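Local coordinates for protein Rio2 kinase (Chaetomium thermophilum, PDB 4GYI) that probably phosphorylates proteins on serine and threonine as an atypical RIO-type kinase, and acts on the maturing pre-40S ribosomal subunit in an ATPase-dependent way, at residues A[14-19]-A[55-60]; A[264-269]-A[312-317]. One frame throughout, in Å; residues are numbered along the deposited sequence.

In the fold
Rio2 kinases join an N-terminal domain of the helix-turn-helix class to a RIO kinase domain, and the two contacts sample both. Contact 1, early in the chain, packs helix 14-26 against helix 51-60 within the N-terminal domain. Contact 2 follows in series: its first segment, 264-269, leads from strand 263-264 into helix 270-289 of the kinase domain, and its second, 312-317, lies in the loop between helices 300-304 and 326-341. Their centres are 44 Å apart, on opposite sides of the chain's centre, and the nearest atoms stay about 32 Å from each other. They share no helix or strand, so each ties together its own region, one by apolar packing, the other by hydrogen bonds and salt bridges.

Contact 1 of 2, residues A[14-19]-A[55-60]; sequences AEDWRV and IATLAK
Helices 14-19 and 55-60 cross at -76°, their axes 9.6 Å apart at closest approach, and the CA atoms of Asp16 and Leu58, and of Val19 and Ile55, are the nearest pairs. Leu58 drives its branched end toward the first helix: CD1 lies 3.5 Å from the backbone O of Asp16 and also reaches Val19 CG1, at 3.7 Å. The same methyl of Val19 meets the flank of Ile55, CG1 to CG1 at 3.8 Å. With chi1 at 173°, Val19 holds CG1 anti to its backbone N, and this one methyl serves both partners, meeting the Ile55 side chain at about a right angle. At the other end of the interface Asp16 lays its carboxylate against Thr57, OD2 being 3.7 Å from the methyl CG2. That touch is van der Waals only, for the carboxylate is engaged by hydrogen bonds to Ser54 OG, through OD1, and to Thr13 N, through OD2. The buried acid is thus satisfied beside the apolar seam. Both helices belong to the N-terminal domain of helix-turn-helix class. Beyond the seam, Val51 and Ser54 of helix 51-60 also touch Val19, while Ile64 of strand 64-68 packs on both Ile55 and Leu58.

Contact 2 of 2, residues A[264-269]-A[312-317]; sequences SMDHPN and AKRLDA
Ser264 and Asp316 meet where an ST turn and a salt-bridge network come together, a worked example of how two irregular loops can be joined by polar groups. The close-packed part is small: CB of Ser264 lies 3.7 Å from CB of Asp316, and the hydroxyl OG gives a 3.0 Å hydrogen bond to OD2, on the anti lone pair of that oxygen. Ser264 OG is swung to the side opposite its own backbone N (chi1 154°), where it can also accept from the backbone N of Asp266 at 2.8 Å, closing the ST turn, which overlaps the type I turn Ser264-His267. The hydroxyl therefore both gives and accepts.

Toward the solvent side the packing gives way to charge. Arg314, its chain bent at chi2 and chi3, holds Asp316 side-on within its own loop, NE toward OD1 and NH2 toward OD2 at 2.9 Å, both using syn lone pairs. OD2 thus takes one donor from each loop. The same NH2 reaches across to exposed Asp266, whose carboxylate is turned 62° from the guanidinium plane. Replacing Arg314 with an alanine would probably leave the carboxylates of Asp266 and Asp316, with OD2 atoms 4.4 Å apart, without the positive charge between them, and free the Asp266 side chain to turn.

Around the polar bridge, the Met265 side chain touches Ala303 and Lys304 of helix 300-304, and Asp316 rests on Leu226 of strand 226-227. Asp266 OD2 lies near the guanidinium plane, whereas Arg314 NH2 comes from above the Asp266 carboxylate plane, 2.7 Å from OD2. That bond is bent, with an N-H...O angle of 139°.

Contact 1 of 2, residues A[14-19]-A[55-60]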
loop_
_atom_site.group_PDB
_atom_site.type_symbol
_atom_site.label_atom_id
_atom_site.label_comp_id
_atom_site.label_asym_id
_atom_site.label_seq_id
_atom_site.Cartn_x
_atom_site.Cartn_y
_atom_site.Cartn_z
ATOM N N ALA A 14 -20.022 -19.890 -7.274
ATOM C CA ALA A 14 -18.760 -20.583 -7.033
ATOM C C ALA A 14 -17.913 -20.678 -8.300
ATOM O O ALA A 14 -16.706 -20.401 -8.273
ATOM C CB ALA A 14 -19.012 -21.963 -6.444
ATOM N N GLU A 15 -18.539 -21.048 -9.414
ATOM C CA GLU A 15 -17.796 -21.041 -10.672
ATOM C C GLU A 15 -17.737 -19.669 -11.369
ATOM O O GLU A 15 -17.131 -19.539 -12.425
ATOM C CB GLU A 15 -18.232 -22.164 -11.626
ATOM C CG GLU A 15 -17.278 -23.375 -11.595
ATOM C CD GLU A 15 -16.874 -23.874 -12.985
ATOM O OE1 GLU A 15 -16.007 -24.777 -13.069
ATOM O OE2 GLU A 15 -17.418 -23.370 -13.992
ATOM N N ASP A 16 -18.344 -18.643 -10.788
ATOM C CA ASP A 16 -18.033 -17.296 -11.262
ATOM C C ASP A 16 -16.653 -16.940 -10.745
ATOM O O ASP A 16 -15.823 -16.372 -11.465
ATOM C CB ASP A 16 -19.054 -16.270 -10.795
ATOM C CG ASP A 16 -20.350 -16.356 -11.562
ATOM O OD1 ASP A 16 -20.336 -16.920 -12.672
ATOM O OD2 ASP A 16 -21.378 -15.865 -11.052
ATOM N N TRP A 17 -16.408 -17.302 -9.492
ATOM C CA TRP A 17 -15.095 -17.128 -8.889
ATOM C C TRP A 17 -14.005 -17.950 -9.582
ATOM O O TRP A 17 -12.906 -17.459 -9.833
ATOM C CB TRP A 17 -15.160 -17.427 -7.395
ATOM C CG TRP A 17 -15.896 -16.354 -6.654
ATOM C CD1 TRP A 17 -17.137 -16.436 -6.103
ATOM C CD2 TRP A 17 -15.451 -15.008 -6.448
ATOM N NE1 TRP A 17 -17.481 -15.233 -5.533
ATOM C CE2 TRP A 17 -16.459 -14.341 -5.727
ATOM C CE3 TRP A 17 -14.283 -14.309 -6.785
ATOM C CZ2 TRP A 17 -16.337 -13.004 -5.336
ATOM C CZ3 TRP A 17 -14.162 -12.983 -6.395
ATOM C CH2 TRP A 17 -15.180 -12.347 -5.679
ATOM N N ARG A 18 -14.328 -19.192 -9.909
ATOM C CA ARG A 18 -13.383 -20.102 -10.541
ATOM C C ARG A 18 -12.934 -19.604 -11.921
ATOM O O ARG A 18 -11.766 -19.719 -12.281
ATOM C CB ARG A 18 -14.018 -21.490 -10.648
ATOM C CG ARG A 18 -13.040 -22.592 -10.982
ATOM C CD ARG A 18 -13.716 -23.971 -10.997
ATOM N NE ARG A 18 -12.717 -25.030 -11.096
ATOM C CZ ARG A 18 -12.126 -25.589 -10.045
ATOM N NH1 ARG A 18 -12.459 -25.202 -8.820
ATOM N NH2 ARG A 18 -11.215 -26.542 -10.216
ATOM N N VAL A 19 -13.872 -19.056 -12.685
ATOM C CA VAL A 19 -13.578 -18.489 -13.998
ATOM C C VAL A 19 -12.789 -17.177 -13.871
ATOM O O VAL A 19 -11.817 -16.954 -14.601
ATOM C CB VAL A 19 -14.878 -18.277 -14.810
ATOM C CG1 VAL A 19 -14.601 -17.539 -16.106
ATOM C CG2 VAL A 19 -15.524 -19.613 -15.108
ATOM N N ILE A 55 -18.483 -16.333 -17.764
ATOM C CA ILE A 55 -17.764 -15.313 -18.537
ATOM C C ILE A 55 -18.621 -14.075 -18.822
ATOM O O ILE A 55 -18.166 -12.938 -18.655
ATOM C CB ILE A 55 -17.194 -15.881 -19.869
ATOM C CG1 ILE A 55 -16.108 -16.923 -19.585
ATOM C CG2 ILE A 55 -16.634 -14.765 -20.749
ATOM C CD1 ILE A 55 -15.286 -17.319 -20.803
ATOM N N ALA A 56 -19.866 -14.293 -19.231
ATOM C CA ALA A 56 -20.772 -13.182 -19.527
ATOM C C ALA A 56 -21.154 -12.405 -18.263
ATOM O O ALA A 56 -21.187 -11.166 -18.258
ATOM C CB ALA A 56 -22.016 -13.698 -20.225
ATOM N N THR A 57 -21.471 -13.144 -17.201
ATOM C CA THR A 57 -21.713 -12.562 -15.885
ATOM C C THR A 57 -20.548 -11.655 -15.485
ATOM O O THR A 57 -20.748 -10.505 -15.100
ATOM C CB THR A 57 -21.859 -13.662 -14.811
ATOM O OG1 THR A 57 -23.099 -14.364 -14.991
ATOM C CG2 THR A 57 -21.815 -13.057 -13.414
ATOM N N LEU A 58 -19.332 -12.178 -15.590
ATOM C CA LEU A 58 -18.141 -11.437 -15.164
ATOM C C LEU A 58 -17.893 -10.234 -16.050
ATOM O O LEU A 58 -17.472 -9.181 -15.577
ATOM C CB LEU A 58 -16.911 -12.347 -15.142
ATOM C CG LEU A 58 -16.961 -13.492 -14.126
ATOM C CD1 LEU A 58 -15.863 -14.526 -14.423
ATOM C CD2 LEU A 58 -16.856 -12.954 -12.687
ATOM N N ALA A 59 -18.163 -10.392 -17.339
ATOM C CA ALA A 59 -17.991 -9.306 -18.299
ATOM C C ALA A 59 -18.995 -8.198 -18.024
ATOM O O ALA A 59 -18.641 -7.026 -17.967
ATOM C CB ALA A 59 -18.149 -9.830 -19.725
ATOM N N LYS A 60 -20.250 -8.592 -17.844
ATOM C CA LYS A 60 -21.337 -7.673 -17.525
ATOM C C LYS A 60 -21.019 -6.860 -16.285
ATOM O O LYS A 60 -21.215 -5.645 -16.259
ATOM C CB LYS A 60 -22.631 -8.461 -17.304
ATOM C CG LYS A 60 -23.731 -7.682 -16.600
ATOM C CD LYS A 60 -24.390 -6.682 -17.534
ATOM C CE LYS A 60 -25.573 -6.005 -16.861
ATOM N NZ LYS A 60 -26.320 -5.120 -17.799
#

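Contact 2 of 2, residues A[264-269]-A[312-317]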
loop_
_atom_site.group_PDB
_atom_site.type_symbol
_atom_site.label_atom_id
_atom_site.label_comp_id
_atom_site.label_asym_id
_atom_site.label_seq_id
_atom_site.Cartn_x
_atom_site.Cartn_y
_atom_site.Cartn_z
ATOM N N SER A 264 16.832 1.525 1.462
ATOM C CA SER A 264 17.919 1.200 2.366
ATOM C C SER A 264 18.868 2.374 2.533
ATOM O O SER A 264 19.039 3.174 1.615
ATOM C CB SER A 264 18.692 0.000 1.828
ATOM O OG SER A 264 20.012 0.029 2.298
ATOM N N MET A 265 19.518 2.464 3.689
ATOM C CA MET A 265 20.537 3.493 3.887
ATOM C C MET A 265 21.707 3.310 2.921
ATOM O O MET A 265 22.550 4.193 2.786
ATOM C CB MET A 265 21.053 3.504 5.333
ATOM C CG MET A 265 20.103 4.119 6.336
ATOM S SD MET A 265 20.094 5.928 6.349
ATOM C CE MET A 265 21.799 6.227 6.871
ATOM N N ASP A 266 21.754 2.159 2.257
ATOM C CA ASP A 266 22.791 1.871 1.266
ATOM C C ASP A 266 22.389 2.274 -0.153
ATOM O O ASP A 266 23.111 1.977 -1.100
ATOM C CB ASP A 266 23.131 0.376 1.265
ATOM C CG ASP A 266 23.972 -0.033 2.456
ATOM O OD1 ASP A 266 24.821 0.772 2.893
ATOM O OD2 ASP A 266 23.782 -1.162 2.950
ATOM N N HIS A 267 21.233 2.918 -0.303
ATOM C CA HIS A 267 20.748 3.295 -1.626
ATOM C C HIS A 267 21.660 4.367 -2.179
ATOM O O HIS A 267 22.102 5.231 -1.430
ATOM C CB HIS A 267 19.326 3.824 -1.536
ATOM C CG HIS A 267 18.679 4.063 -2.864
ATOM N ND1 HIS A 267 19.063 5.086 -3.703
ATOM C CD2 HIS A 267 17.650 3.434 -3.483
ATOM C CE1 HIS A 267 18.324 5.056 -4.798
ATOM N NE2 HIS A 267 17.455 4.068 -4.687
ATOM N N PRO A 268 21.965 4.304 -3.489
ATOM C CA PRO A 268 22.874 5.273 -4.110
ATOM C C PRO A 268 22.454 6.716 -3.830
ATOM O O PRO A 268 23.305 7.587 -3.679
ATOM C CB PRO A 268 22.742 4.963 -5.603
ATOM C CG PRO A 268 22.408 3.522 -5.650
ATOM C CD PRO A 268 21.549 3.255 -4.439
ATOM N N ASN A 269 21.150 6.956 -3.740
ATOM C CA ASN A 269 20.639 8.285 -3.424
ATOM C C ASN A 269 20.253 8.460 -1.962
ATOM O O ASN A 269 19.414 9.304 -1.667
ATOM C CB ASN A 269 19.393 8.594 -4.260
ATOM C CG ASN A 269 19.711 8.937 -5.687
ATOM O OD1 ASN A 269 20.680 9.641 -5.966
ATOM N ND2 ASN A 269 18.886 8.446 -6.610
ATOM N N ALA A 312 21.435 -3.353 16.595
ATOM C CA ALA A 312 20.608 -2.970 15.440
ATOM C C ALA A 312 20.494 -3.976 14.301
ATOM O O ALA A 312 21.411 -4.146 13.498
ATOM C CB ALA A 312 21.041 -1.612 14.898
ATOM N N LYS A 313 19.341 -4.624 14.240
ATOM C CA LYS A 313 19.032 -5.533 13.157
ATOM C C LYS A 313 18.784 -4.736 11.875
ATOM O O LYS A 313 18.079 -3.729 11.891
ATOM C CB LYS A 313 17.795 -6.357 13.517
ATOM C CG LYS A 313 17.563 -7.531 12.598
ATOM C CD LYS A 313 16.273 -8.269 12.912
ATOM C CE LYS A 313 16.164 -9.546 12.076
ATOM N NZ LYS A 313 16.608 -9.346 10.656
ATOM N N ARG A 314 19.372 -5.180 10.768
ATOM C CA ARG A 314 19.208 -4.495 9.489
ATOM C C ARG A 314 17.876 -4.879 8.872
ATOM O O ARG A 314 17.739 -5.972 8.318
ATOM C CB ARG A 314 20.335 -4.879 8.527
ATOM C CG ARG A 314 21.723 -4.447 8.959
ATOM C CD ARG A 314 21.971 -2.973 8.661
ATOM N NE ARG A 314 21.827 -2.663 7.238
ATOM C CZ ARG A 314 22.839 -2.531 6.382
ATOM N NH1 ARG A 314 24.096 -2.670 6.795
ATOM N NH2 ARG A 314 22.591 -2.247 5.107
ATOM N N LEU A 315 16.898 -3.981 8.954
ATOM C CA LEU A 315 15.549 -4.278 8.474
ATOM C C LEU A 315 15.441 -4.192 6.962
ATOM O O LEU A 315 14.470 -4.675 6.375
ATOM C CB LEU A 315 14.532 -3.340 9.119
ATOM C CG LEU A 315 14.544 -3.448 10.643
ATOM C CD1 LEU A 315 13.339 -2.766 11.264
ATOM C CD2 LEU A 315 14.579 -4.915 11.010
ATOM N N ASP A 316 16.449 -3.594 6.334
ATOM C CA ASP A 316 16.439 -3.390 4.889
ATOM C C ASP A 316 16.744 -4.669 4.117
ATOM O O ASP A 316 17.066 -4.632 2.928
ATOM C CB ASP A 316 17.417 -2.281 4.498
ATOM C CG ASP A 316 18.788 -2.461 5.126
ATOM O OD1 ASP A 316 18.875 -3.145 6.170
ATOM O OD2 ASP A 316 19.771 -1.911 4.580
ATOM N N ALA A 317 16.643 -5.800 4.806
ATOM C CA ALA A 317 16.854 -7.102 4.196
ATOM C C ALA A 317 15.571 -7.922 4.246
ATOM O O ALA A 317 15.562 -9.091 3.860
ATOM C CB ALA A 317 17.979 -7.831 4.898
#